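Local structure of alpha-L-arabinofuranosidase B (Aspergillus kawachii, 6SXT) at residues F388-V391 against D392-G395. The protein hydrolyses terminal non-reducing alpha-L-arabinofuranosyl residues from arabinoxylan, arabinan and arabinogalactan, using a catalytic domain joined to an arabinose-binding domain. Residues are numbered along the deposited sequence; the frame is centred on the assembly and turned at random.
Sequences FESV and DTPG
Glu389 and Ser390, at the end of strand 386-390, accept the backbone N-H groups of Gly395 and Thr393 in the turn that follows. The Glu389 chain runs out fully extended, CG anti to the backbone N (chi1 -175°), and carries its carboxylate alongside Pro394 to Gly395. There Glu389 OE2 accepts the N-H of Gly395 N at 2.8 Å in a nearly straight bond (164° at the hydrogen), through the lone pair facing away from OE1. Glu389 OE2 also lies 3.6 Å from Pro394 CA, so the carboxylate brushes the proline backbone. Ser390 instead points its CB into the turn, and Ser390 OG accepts the N-H of Thr393 N, three residues on, at 3.0 Å in a more bent bond. Asp392 folds its carboxylate back to the same hydroxyl, with Asp392 OD1 2.8 Å from Ser390 OG. OD1 is hydrogen-bonded to His350 NE2. Asp392 OD2 takes a hydrogen bond from Thr393 OG1 at 2.8 Å, arriving well above the carboxylate plane, 55° out of it. Pro394 CD lies 3.8 Å from Val391 O. Backbone bonds of Ser390 with Ser396 and of Phe388 with Ile398 make this the loop of a beta-hairpin in the beta-trefoil arabinose-binding domain, remote from its sugar sites. Ser390 OG thus holds the middle of the turn at Thr393 and Glu389 OE2 its exit at Gly395, while contacts at both Asp392 oxygens limit rotation of that carboxylate; the His350 bond, which ties the turn to strand 346-351, would probably help stabilise its negative charge.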
ATOM      1  N   PHE A 388       5.767 -11.314  17.841  1.00 17.73           N
ATOM      2  CA  PHE A 388       6.458 -12.464  18.461  1.00 19.53           C
ATOM      3  C   PHE A 388       7.421 -11.941  19.522  1.00 19.52           C
ATOM      4  O   PHE A 388       8.354 -11.233  19.201  1.00 19.08           O
ATOM      5  CB  PHE A 388       7.161 -13.271  17.385  1.00 20.02           C
ATOM      6  CG  PHE A 388       6.168 -13.896  16.437  1.00 21.76           C
ATOM      7  CD1 PHE A 388       5.646 -15.140  16.697  1.00 22.60           C
ATOM      8  CD2 PHE A 388       5.672 -13.183  15.365  1.00 22.28           C
ATOM      9  CE1 PHE A 388       4.672 -15.696  15.887  1.00 25.24           C
ATOM     10  CE2 PHE A 388       4.707 -13.753  14.542  1.00 22.61           C
ATOM     11  CZ  PHE A 388       4.218 -14.998  14.803  1.00 23.55           C
ATOM     12  N   GLU A 389       7.050 -12.165  20.771  1.00 20.20           N
ATOM     13  CA  GLU A 389       7.783 -11.647  21.953  1.00 21.50           C
ATOM     14  C   GLU A 389       8.737 -12.741  22.452  1.00 21.35           C
ATOM     15  O   GLU A 389       8.356 -13.884  22.565  1.00 21.19           O
ATOM     16  CB  GLU A 389       6.785 -11.297  23.050  1.00 21.80           C
ATOM     17  CG  GLU A 389       7.454 -10.636  24.247  1.00 21.06           C
ATOM     18  CD  GLU A 389       6.486 -10.403  25.366  1.00 27.13           C
ATOM     19  OE1 GLU A 389       5.373 -10.932  25.271  1.00 32.28           O
ATOM     20  OE2 GLU A 389       6.770  -9.575  26.204  1.00 25.31           O
ATOM     21  N   SER A 390       9.979 -12.366  22.708  1.00 19.34           N
ATOM     22  CA  SER A 390      11.021 -13.261  23.263  1.00 19.03           C
ATOM     23  C   SER A 390      10.590 -13.778  24.643  1.00 19.63           C
ATOM     24  O   SER A 390      10.056 -13.012  25.470  1.00 21.03           O
ATOM     25  CB  SER A 390      12.325 -12.545  23.323  1.00 21.24           C
ATOM     26  OG  SER A 390      13.289 -13.350  24.032  1.00 21.12           O
ATOM     27  N   VAL A 391      10.795 -15.080  24.854  1.00 20.20           N
ATOM     28  CA  VAL A 391      10.550 -15.691  26.180  1.00 19.91           C
ATOM     29  C   VAL A 391      11.678 -15.252  27.152  1.00 20.50           C
ATOM     30  O   VAL A 391      11.346 -14.890  28.263  1.00 22.98           O
ATOM     31  CB  VAL A 391      10.402 -17.208  26.064  1.00 22.28           C
ATOM     32  CG1 VAL A 391      10.649 -17.928  27.407  1.00 24.32           C
ATOM     33  CG2 VAL A 391       9.009 -17.511  25.536  1.00 20.84           C
ATOM     34  N   ASP A 392      12.916 -15.260  26.712  1.00 20.92           N
ATOM     35  CA  ASP A 392      14.055 -14.916  27.631  1.00 20.52           C
ATOM     36  C   ASP A 392      14.113 -13.410  27.833  1.00 23.63           C
ATOM     37  O   ASP A 392      14.598 -12.984  28.898  1.00 21.45           O
ATOM     38  CB  ASP A 392      15.388 -15.366  27.080  1.00 20.76           C
ATOM     39  CG  ASP A 392      15.667 -14.830  25.691  1.00 22.97           C
ATOM     40  OD1 ASP A 392      15.077 -15.430  24.734  1.00 23.08           O
ATOM     41  OD2 ASP A 392      16.521 -13.918  25.559  1.00 20.69           O
ATOM     42  N   THR A 393      13.582 -12.612  26.884  1.00 21.65           N
ATOM     43  CA  THR A 393      13.646 -11.130  26.923  1.00 19.84           C
ATOM     44  C   THR A 393      12.247 -10.535  26.751  1.00 23.51           C
ATOM     45  O   THR A 393      11.903 -10.038  25.682  1.00 21.12           O
ATOM     46  CB  THR A 393      14.679 -10.585  25.944  1.00 23.31           C
ATOM     47  OG1 THR A 393      15.934 -11.249  26.024  1.00 22.95           O
ATOM     48  CG2 THR A 393      14.910  -9.123  26.140  1.00 21.21           C
ATOM     49  N   PRO A 394      11.394 -10.589  27.781  1.00 22.35           N
ATOM     50  CA  PRO A 394      10.050 -10.055  27.698  1.00 24.13           C
ATOM     51  C   PRO A 394      10.119  -8.563  27.371  1.00 22.80           C
ATOM     52  O   PRO A 394      11.085  -7.870  27.722  1.00 23.09           O
ATOM     53  CB  PRO A 394       9.400 -10.242  29.051  1.00 27.81           C
ATOM     54  CG  PRO A 394      10.349 -11.156  29.813  1.00 28.45           C
ATOM     55  CD  PRO A 394      11.667 -11.214  29.093  1.00 24.03           C
ATOM     56  N   GLY A 395       9.131  -8.102  26.588  1.00 22.53           N
ATOM     57  CA  GLY A 395       9.137  -6.711  26.126  1.00 22.41           C
ATOM     58  C   GLY A 395       9.889  -6.494  24.849  1.00 20.59           C
ATOM     59  O   GLY A 395       9.822  -5.365  24.311  1.00 21.41           O
TER